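Local structure of phosphoacetylglucosamine mutase (Aspergillus lentulus, 5OAW) at residues D37-V42 with S139-V144; F199-R204 with C413-T418. The protein catalyses the interconversion of N-acetylglucosamine 6-phosphate and N-acetylglucosamine 1-phosphate, as a magnesium-dependent phosphomutase that works through a phosphoserine. All blocks are in the same frame, centred on the assembly; numbering follows the deposited sequence.

Contact 1: residues D37-V42 with S139-V144; sequences DLLNTV and SRLIGV. Unlike the reference sequence in segment 139-144: Ile142 (reference Val).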
ATOM      1  N   ASP A  37      -9.988 -17.705 -13.453  1.00 74.61           N
ATOM      2  CA  ASP A  37      -9.977 -18.770 -14.469  1.00 74.89           C
ATOM      3  C   ASP A  37      -8.938 -18.568 -15.593  1.00 71.75           C
ATOM      4  O   ASP A  37      -8.627 -19.516 -16.317  1.00 71.70           O
ATOM      5  CB  ASP A  37     -11.392 -19.006 -15.055  1.00 81.79           C
ATOM      6  CG  ASP A  37     -12.075 -17.714 -15.534  1.00 86.31           C
ATOM      7  OD1 ASP A  37     -12.413 -16.854 -14.693  1.00 93.77           O
ATOM      8  OD2 ASP A  37     -12.305 -17.567 -16.752  1.00 89.12           O
ATOM      9  N   LEU A  38      -8.398 -17.355 -15.721  1.00 65.19           N
ATOM     10  CA  LEU A  38      -7.447 -17.016 -16.798  1.00 67.59           C
ATOM     11  C   LEU A  38      -5.959 -17.163 -16.401  1.00 69.52           C
ATOM     12  O   LEU A  38      -5.060 -16.793 -17.169  1.00 77.00           O
ATOM     13  CB  LEU A  38      -7.723 -15.589 -17.316  1.00 63.45           C
ATOM     14  CG  LEU A  38      -9.171 -15.103 -17.522  1.00 64.44           C
ATOM     15  CD1 LEU A  38      -9.208 -13.611 -17.818  1.00 66.54           C
ATOM     16  CD2 LEU A  38      -9.908 -15.872 -18.609  1.00 62.68           C
ATOM     17  N   LEU A  39      -5.709 -17.766 -15.243  1.00 64.26           N
ATOM     18  CA  LEU A  39      -4.534 -17.428 -14.451  1.00 64.03           C
ATOM     19  C   LEU A  39      -3.454 -18.512 -14.271  1.00 63.62           C
ATOM     20  O   LEU A  39      -2.352 -18.210 -13.794  1.00 64.73           O
ATOM     21  CB  LEU A  39      -5.023 -16.903 -13.090  1.00 62.10           C
ATOM     22  CG  LEU A  39      -4.278 -15.833 -12.288  1.00 61.19           C
ATOM     23  CD1 LEU A  39      -3.934 -14.567 -13.059  1.00 57.05           C
ATOM     24  CD2 LEU A  39      -5.108 -15.460 -11.079  1.00 62.68           C
ATOM     25  N   ASN A  40      -3.750 -19.748 -14.665  1.00 59.88           N
ATOM     26  CA  ASN A  40      -2.838 -20.878 -14.417  1.00 61.84           C
ATOM     27  C   ASN A  40      -1.458 -20.759 -15.069  1.00 63.09           C
ATOM     28  O   ASN A  40      -0.447 -20.762 -14.363  1.00 60.71           O
ATOM     29  CB  ASN A  40      -3.507 -22.214 -14.758  1.00 63.45           C
ATOM     30  CG  ASN A  40      -4.434 -22.697 -13.657  1.00 64.76           C
ATOM     31  OD1 ASN A  40      -4.447 -22.155 -12.546  1.00 64.97           O
ATOM     32  ND2 ASN A  40      -5.214 -23.728 -13.956  1.00 66.67           N
ATOM     33  N   THR A  41      -1.434 -20.618 -16.400  1.00 64.74           N
ATOM     34  CA  THR A  41      -0.199 -20.427 -17.181  1.00 63.66           C
ATOM     35  C   THR A  41       0.623 -19.242 -16.676  1.00 62.33           C
ATOM     36  O   THR A  41       1.854 -19.244 -16.741  1.00 68.54           O
ATOM     37  CB  THR A  41      -0.483 -20.235 -18.694  1.00 64.57           C
ATOM     38  OG1 THR A  41      -1.458 -19.199 -18.883  1.00 65.93           O
ATOM     39  CG2 THR A  41      -0.978 -21.529 -19.329  1.00 60.41           C
ATOM     40  N   VAL A  42      -0.084 -18.259 -16.139  1.00 61.50           N
ATOM     41  CA  VAL A  42       0.479 -17.005 -15.650  1.00 58.33           C
ATOM     42  C   VAL A  42       1.174 -17.180 -14.295  1.00 53.70           C
ATOM     43  O   VAL A  42       2.236 -16.610 -14.064  1.00 52.14           O
ATOM     44  CB  VAL A  42      -0.647 -15.956 -15.541  1.00 62.19           C
ATOM     45  CG1 VAL A  42      -0.112 -14.612 -15.108  1.00 60.84           C
ATOM     46  CG2 VAL A  42      -1.379 -15.822 -16.872  1.00 61.52           C
ATOM     47  N   SER A 139      -5.922 -22.108  -3.481  1.00 56.11           N
ATOM     48  CA  SER A 139      -5.412 -23.467  -3.283  1.00 60.71           C
ATOM     49  C   SER A 139      -4.847 -24.090  -4.567  1.00 57.23           C
ATOM     50  O   SER A 139      -3.727 -24.605  -4.568  1.00 61.25           O
ATOM     51  CB  SER A 139      -6.499 -24.356  -2.689  1.00 63.32           C
ATOM     52  OG  SER A 139      -5.936 -25.554  -2.206  1.00 72.86           O
ATOM     53  N   ARG A 140      -5.623 -24.015  -5.644  1.00 54.80           N
ATOM     54  CA  ARG A 140      -5.215 -24.472  -6.970  1.00 56.43           C
ATOM     55  C   ARG A 140      -4.039 -23.638  -7.503  1.00 55.08           C
ATOM     56  O   ARG A 140      -3.098 -24.179  -8.081  1.00 54.31           O
ATOM     57  CB  ARG A 140      -6.420 -24.429  -7.931  1.00 55.85           C
ATOM     58  CG  ARG A 140      -6.092 -24.343  -9.426  1.00 57.48           C
ATOM     59  CD  ARG A 140      -7.326 -24.108 -10.287  1.00 58.01           C
ATOM     60  NE  ARG A 140      -7.888 -22.763 -10.123  1.00 57.30           N
ATOM     61  CZ  ARG A 140      -7.753 -21.773 -11.001  1.00 57.01           C
ATOM     62  NH1 ARG A 140      -7.084 -21.952 -12.123  1.00 58.78           N
ATOM     63  NH2 ARG A 140      -8.298 -20.596 -10.764  1.00 57.03           N
ATOM     64  N   LEU A 141      -4.107 -22.325  -7.300  1.00 56.25           N
ATOM     65  CA  LEU A 141      -3.063 -21.415  -7.763  1.00 55.63           C
ATOM     66  C   LEU A 141      -1.717 -21.627  -7.078  1.00 51.93           C
ATOM     67  O   LEU A 141      -0.675 -21.524  -7.724  1.00 48.80           O
ATOM     68  CB  LEU A 141      -3.523 -19.965  -7.632  1.00 57.64           C
ATOM     69  CG  LEU A 141      -4.009 -19.193  -8.866  1.00 58.76           C
ATOM     70  CD1 LEU A 141      -4.804 -20.026  -9.866  1.00 56.96           C
ATOM     71  CD2 LEU A 141      -4.825 -17.991  -8.415  1.00 55.48           C
ATOM     72  N   ILE A 142      -1.758 -21.926  -5.781  1.00 51.34           N
ATOM     73  CA  ILE A 142      -0.572 -22.326  -5.020  1.00 53.39           C
ATOM     74  C   ILE A 142      -0.013 -23.670  -5.514  1.00 56.13           C
ATOM     75  O   ILE A 142       1.216 -23.843  -5.572  1.00 54.60           O
ATOM     76  CB  ILE A 142      -0.858 -22.292  -3.498  1.00 51.83           C
ATOM     77  CG1 ILE A 142      -0.119 -21.131  -2.863  1.00 52.41           C
ATOM     78  CG2 ILE A 142      -0.437 -23.559  -2.772  1.00 58.92           C
ATOM     79  CD1 ILE A 142      -0.553 -19.778  -3.365  1.00 48.84           C
ATOM     80  N   GLY A 143      -0.927 -24.580  -5.889  1.00 57.17           N
ATOM     81  CA  GLY A 143      -0.605 -25.897  -6.462  1.00 55.23           C
ATOM     82  C   GLY A 143       0.187 -25.778  -7.752  1.00 57.16           C
ATOM     83  O   GLY A 143       1.176 -26.502  -7.955  1.00 60.95           O
ATOM     84  N   VAL A 144      -0.256 -24.847  -8.601  1.00 52.59           N
ATOM     85  CA  VAL A 144       0.441 -24.425  -9.820  1.00 51.48           C
ATOM     86  C   VAL A 144       1.823 -23.842  -9.508  1.00 52.83           C
ATOM     87  O   VAL A 144       2.817 -24.212 -10.141  1.00 54.86           O
ATOM     88  CB  VAL A 144      -0.419 -23.411 -10.619  1.00 51.12           C
ATOM     89  CG1 VAL A 144       0.377 -22.686 -11.693  1.00 52.04           C
ATOM     90  CG2 VAL A 144      -1.632 -24.102 -11.229  1.00 48.21           C
TER

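Contact 2: residues F199-R204 with C413-T418; sequences FKRVMR and CLQALT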
ATOM      1  N   PHE A 199       4.281  -1.862  20.102  1.00 43.15           N
ATOM      2  CA  PHE A 199       3.078  -1.160  20.561  1.00 43.39           C
ATOM      3  C   PHE A 199       3.026  -0.958  22.074  1.00 46.60           C
ATOM      4  O   PHE A 199       2.487   0.051  22.531  1.00 44.43           O
ATOM      5  CB  PHE A 199       1.783  -1.836  20.066  1.00 43.00           C
ATOM      6  CG  PHE A 199       0.533  -1.007  20.292  1.00 42.75           C
ATOM      7  CD1 PHE A 199       0.297   0.152  19.543  1.00 42.18           C
ATOM      8  CD2 PHE A 199      -0.416  -1.392  21.242  1.00 41.74           C
ATOM      9  CE1 PHE A 199      -0.853   0.918  19.748  1.00 42.05           C
ATOM     10  CE2 PHE A 199      -1.569  -0.637  21.438  1.00 44.17           C
ATOM     11  CZ  PHE A 199      -1.786   0.523  20.696  1.00 41.88           C
ATOM     12  N   LYS A 200       3.569  -1.911  22.844  1.00 50.20           N
ATOM     13  CA  LYS A 200       3.706  -1.735  24.294  1.00 53.75           C
ATOM     14  C   LYS A 200       4.655  -0.562  24.630  1.00 54.00           C
ATOM     15  O   LYS A 200       4.297   0.316  25.431  1.00 53.50           O
ATOM     16  CB  LYS A 200       4.151  -3.024  25.000  1.00 56.98           C
ATOM     17  CG  LYS A 200       3.770  -3.024  26.476  1.00 61.27           C
ATOM     18  CD  LYS A 200       4.210  -4.260  27.253  1.00 68.16           C
ATOM     19  CE  LYS A 200       3.412  -4.339  28.555  1.00 70.99           C
ATOM     20  NZ  LYS A 200       4.042  -5.193  29.596  1.00 72.11           N
ATOM     21  N   ARG A 201       5.837  -0.555  24.002  1.00 53.13           N
ATOM     22  CA  ARG A 201       6.819   0.518  24.176  1.00 54.94           C
ATOM     23  C   ARG A 201       6.255   1.871  23.745  1.00 53.70           C
ATOM     24  O   ARG A 201       6.266   2.816  24.528  1.00 54.72           O
ATOM     25  CB  ARG A 201       8.122   0.236  23.421  1.00 57.92           C
ATOM     26  CG  ARG A 201       8.848  -1.038  23.815  1.00 62.48           C
ATOM     27  CD  ARG A 201      10.351  -0.971  23.540  1.00 66.51           C
ATOM     28  NE  ARG A 201      10.747  -0.546  22.182  1.00 73.81           N
ATOM     29  CZ  ARG A 201      10.706  -1.293  21.063  1.00 78.26           C
ATOM     30  NH1 ARG A 201      10.249  -2.552  21.060  1.00 71.65           N
ATOM     31  NH2 ARG A 201      11.123  -0.764  19.916  1.00 72.79           N
ATOM     32  N   VAL A 202       5.729   1.952  22.524  1.00 53.78           N
ATOM     33  CA  VAL A 202       5.213   3.224  21.998  1.00 56.78           C
ATOM     34  C   VAL A 202       4.088   3.809  22.876  1.00 54.50           C
ATOM     35  O   VAL A 202       3.946   5.028  22.975  1.00 54.69           O
ATOM     36  CB  VAL A 202       4.864   3.149  20.481  1.00 58.49           C
ATOM     37  CG1 VAL A 202       3.536   2.453  20.223  1.00 59.26           C
ATOM     38  CG2 VAL A 202       4.841   4.540  19.870  1.00 64.35           C
ATOM     39  N   MET A 203       3.362   2.927  23.562  1.00 52.46           N
ATOM     40  CA  MET A 203       2.218   3.310  24.388  1.00 52.47           C
ATOM     41  C   MET A 203       2.531   3.618  25.854  1.00 56.04           C
ATOM     42  O   MET A 203       1.618   3.969  26.610  1.00 54.99           O
ATOM     43  CB  MET A 203       1.149   2.218  24.336  1.00 47.47           C
ATOM     44  CG  MET A 203       0.372   2.148  23.037  1.00 44.63           C
ATOM     45  SD  MET A 203      -0.560   3.627  22.639  1.00 46.67           S
ATOM     46  CE  MET A 203      -1.840   3.639  23.900  1.00 40.62           C
ATOM     47  N   ARG A 204       3.793   3.468  26.264  1.00 60.54           N
ATOM     48  CA  ARG A 204       4.190   3.690  27.666  1.00 64.78           C
ATOM     49  C   ARG A 204       3.648   5.019  28.237  1.00 65.69           C
ATOM     50  O   ARG A 204       3.901   6.093  27.676  1.00 68.31           O
ATOM     51  CB  ARG A 204       5.717   3.566  27.813  1.00 71.79           C
ATOM     52  CG  ARG A 204       6.342   4.285  29.005  1.00 80.85           C
ATOM     53  CD  ARG A 204       7.673   3.669  29.411  1.00 85.79           C
ATOM     54  NE  ARG A 204       7.487   2.605  30.400  1.00 88.66           N
ATOM     55  CZ  ARG A 204       7.352   2.799  31.711  1.00 88.82           C
ATOM     56  NH1 ARG A 204       7.379   4.023  32.229  1.00 85.41           N
ATOM     57  NH2 ARG A 204       7.185   1.756  32.513  1.00 91.76           N
ATOM     58  N   CYS A 413       9.983   6.576  22.492  1.00 56.96           N
ATOM     59  CA  CYS A 413       8.791   6.546  21.658  1.00 55.26           C
ATOM     60  C   CYS A 413       9.110   6.389  20.172  1.00 54.38           C
ATOM     61  O   CYS A 413       8.413   5.664  19.461  1.00 54.32           O
ATOM     62  CB  CYS A 413       7.967   7.799  21.896  1.00 53.65           C
ATOM     63  SG  CYS A 413       6.295   7.709  21.231  1.00 54.75           S
ATOM     64  N   LEU A 414      10.193   7.028  19.734  1.00 50.18           N
ATOM     65  CA  LEU A 414      10.593   7.060  18.330  1.00 48.94           C
ATOM     66  C   LEU A 414      11.261   5.755  17.878  1.00 47.52           C
ATOM     67  O   LEU A 414      10.976   5.235  16.782  1.00 43.35           O
ATOM     68  CB  LEU A 414      11.514   8.266  18.108  1.00 49.35           C
ATOM     69  CG  LEU A 414      11.544   9.158  16.865  1.00 48.91           C
ATOM     70  CD1 LEU A 414      10.233   9.265  16.109  1.00 47.47           C
ATOM     71  CD2 LEU A 414      11.971  10.538  17.334  1.00 50.43           C
ATOM     72  N   GLN A 415      12.154   5.240  18.723  1.00 47.90           N
ATOM     73  CA  GLN A 415      12.769   3.920  18.529  1.00 51.30           C
ATOM     74  C   GLN A 415      11.672   2.848  18.355  1.00 48.77           C
ATOM     75  O   GLN A 415      11.697   2.083  17.386  1.00 46.98           O
ATOM     76  CB  GLN A 415      13.747   3.609  19.689  1.00 55.53           C
ATOM     77  CG  GLN A 415      14.389   2.212  19.728  1.00 63.66           C
ATOM     78  CD  GLN A 415      15.356   1.934  18.584  1.00 67.89           C
ATOM     79  OE1 GLN A 415      16.369   2.626  18.410  1.00 70.03           O
ATOM     80  NE2 GLN A 415      15.051   0.902  17.802  1.00 69.88           N
ATOM     81  N   ALA A 416      10.705   2.841  19.277  1.00 43.61           N
ATOM     82  CA  ALA A 416       9.532   1.979  19.210  1.00 44.08           C
ATOM     83  C   ALA A 416       8.790   2.054  17.876  1.00 43.21           C
ATOM     84  O   ALA A 416       8.388   1.026  17.326  1.00 42.70           O
ATOM     85  CB  ALA A 416       8.589   2.299  20.354  1.00 43.44           C
ATOM     86  N   LEU A 417       8.642   3.271  17.354  1.00 43.84           N
ATOM     87  CA  LEU A 417       7.899   3.514  16.129  1.00 43.19           C
ATOM     88  C   LEU A 417       8.560   2.875  14.949  1.00 40.69           C
ATOM     89  O   LEU A 417       7.866   2.405  14.052  1.00 41.82           O
ATOM     90  CB  LEU A 417       7.696   5.006  15.877  1.00 46.28           C
ATOM     91  CG  LEU A 417       6.565   5.690  16.646  1.00 47.74           C
ATOM     92  CD1 LEU A 417       6.648   7.186  16.436  1.00 48.81           C
ATOM     93  CD2 LEU A 417       5.217   5.179  16.186  1.00 50.10           C
ATOM     94  N   THR A 418       9.890   2.835  14.956  1.00 39.87           N
ATOM     95  CA  THR A 418      10.636   2.184  13.876  1.00 43.22           C
ATOM     96  C   THR A 418      10.315   0.682  13.824  1.00 41.77           C
ATOM     97  O   THR A 418      10.303   0.093  12.753  1.00 40.37           O
ATOM     98  CB  THR A 418      12.169   2.417  13.936  1.00 46.01           C
ATOM     99  OG1 THR A 418      12.736   1.745  15.071  1.00 50.52           O
ATOM    100  CG2 THR A 418      12.495   3.906  14.016  1.00 48.30           C
TER

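Contact 1: residues D37-V42 with S139-V144
Within the alpha/beta/alpha domain I of the phosphohexomutase fold, the start of helix 40-56 and the turn leading into it pack against helix 138-151, where Asn40 and Leu39 meet Arg140, Leu141 and Val144. The backbones come nearest at Asn40 and Val144, whose CA atoms are 6.7 Å apart. The Asn40 side chain lies across that of Arg140, with the amide and guanidinium planes turned 56° from one another, and its amide end comes close to Arg140 NH1. Arg140 gets there by sending CG away from its own backbone N (chi1 157°) and then bending at chi3. Its other terminal nitrogen, NH2, is hydrogen-bonded to Ala36 O, which ties the helix to the turn just ahead of Asp37. Leu141 CD1 lies against one face of the Arg140 guanidinium, 3.5 Å from its plane and over its centre, so a methyl backs the charged group. The other Leu141 methyl, CD2, meets Leu39 CD2 at 3.7 Å, the two leucines crossing at about a right angle. One turn further on, Val144 CG1 lies 3.4 Å from Asn40 O, a methyl packed against a backbone carbonyl in the first turn of helix 40-56. On the sheet side, Leu39 and Leu141 both reach Asn76 of strand 75-81, and Leu141 also touches Val66 of strand 61-66; Val43 of helix 40-56 packs against Leu141 and Val144.

Contact 2: residues F199-R204 with C413-T418
Val202 and Ala416 form the close-packed part of a helix-helix interface that joins domain II to domain III, two units of the phosphohexomutase architecture. Here the end of helix 188-202 lies against helix 408-420, and the backbones come close, the CA atoms of Val202 and Cys413 being 4.9 Å apart, a spacing consistent with the small Ala416 facing the first helix. Ala416 CB reaches Val202 N at 3.6 Å and also touches Arg201 CB. Val202 turns CG2 anti to its backbone N, which brings this methyl against both Cys413 SG, at 3.7 Å, and Leu417 CD2, at 3.8 Å. Phe316 and Leu320 of helix 306-323 touch both Cys413 and Leu417, extending this buried apolar side within domain III. The other flank is looser and polar. There the partly exposed Arg201 and Gln415 come no closer than 3.9 Å, from Arg201 NH2 to Gln415 O at the guanidinium edge, and no hydrogen bond joins the two segments. The arginine chain bends at chi3 and passes over the alanine to a salt bridge with Asp419, and on the way Arg201 NH2 comes within 3.2 Å of Ala416 CA.

How the contacts relate
The two contacts illustrate how a multidomain enzyme is assembled by packing both within and between domains. Both segments of contact 1 precede those of contact 2 along the chain, and the two contacts lie on opposite sides of the chain's centre, their own centres 41 Å apart and their nearest atoms about 28 Å apart. They share no helix or sheet. Contact 1 joins elements of domain I, beside the mixed sheet that includes strands 61-66 and 75-81, whereas contact 2 connects domains II and III, bringing together segments 209 residues apart. Neither includes a residue of the sugar-phosphate pocket or magnesium site; contact 1 is packing within domain I, contact 2 packing between domains.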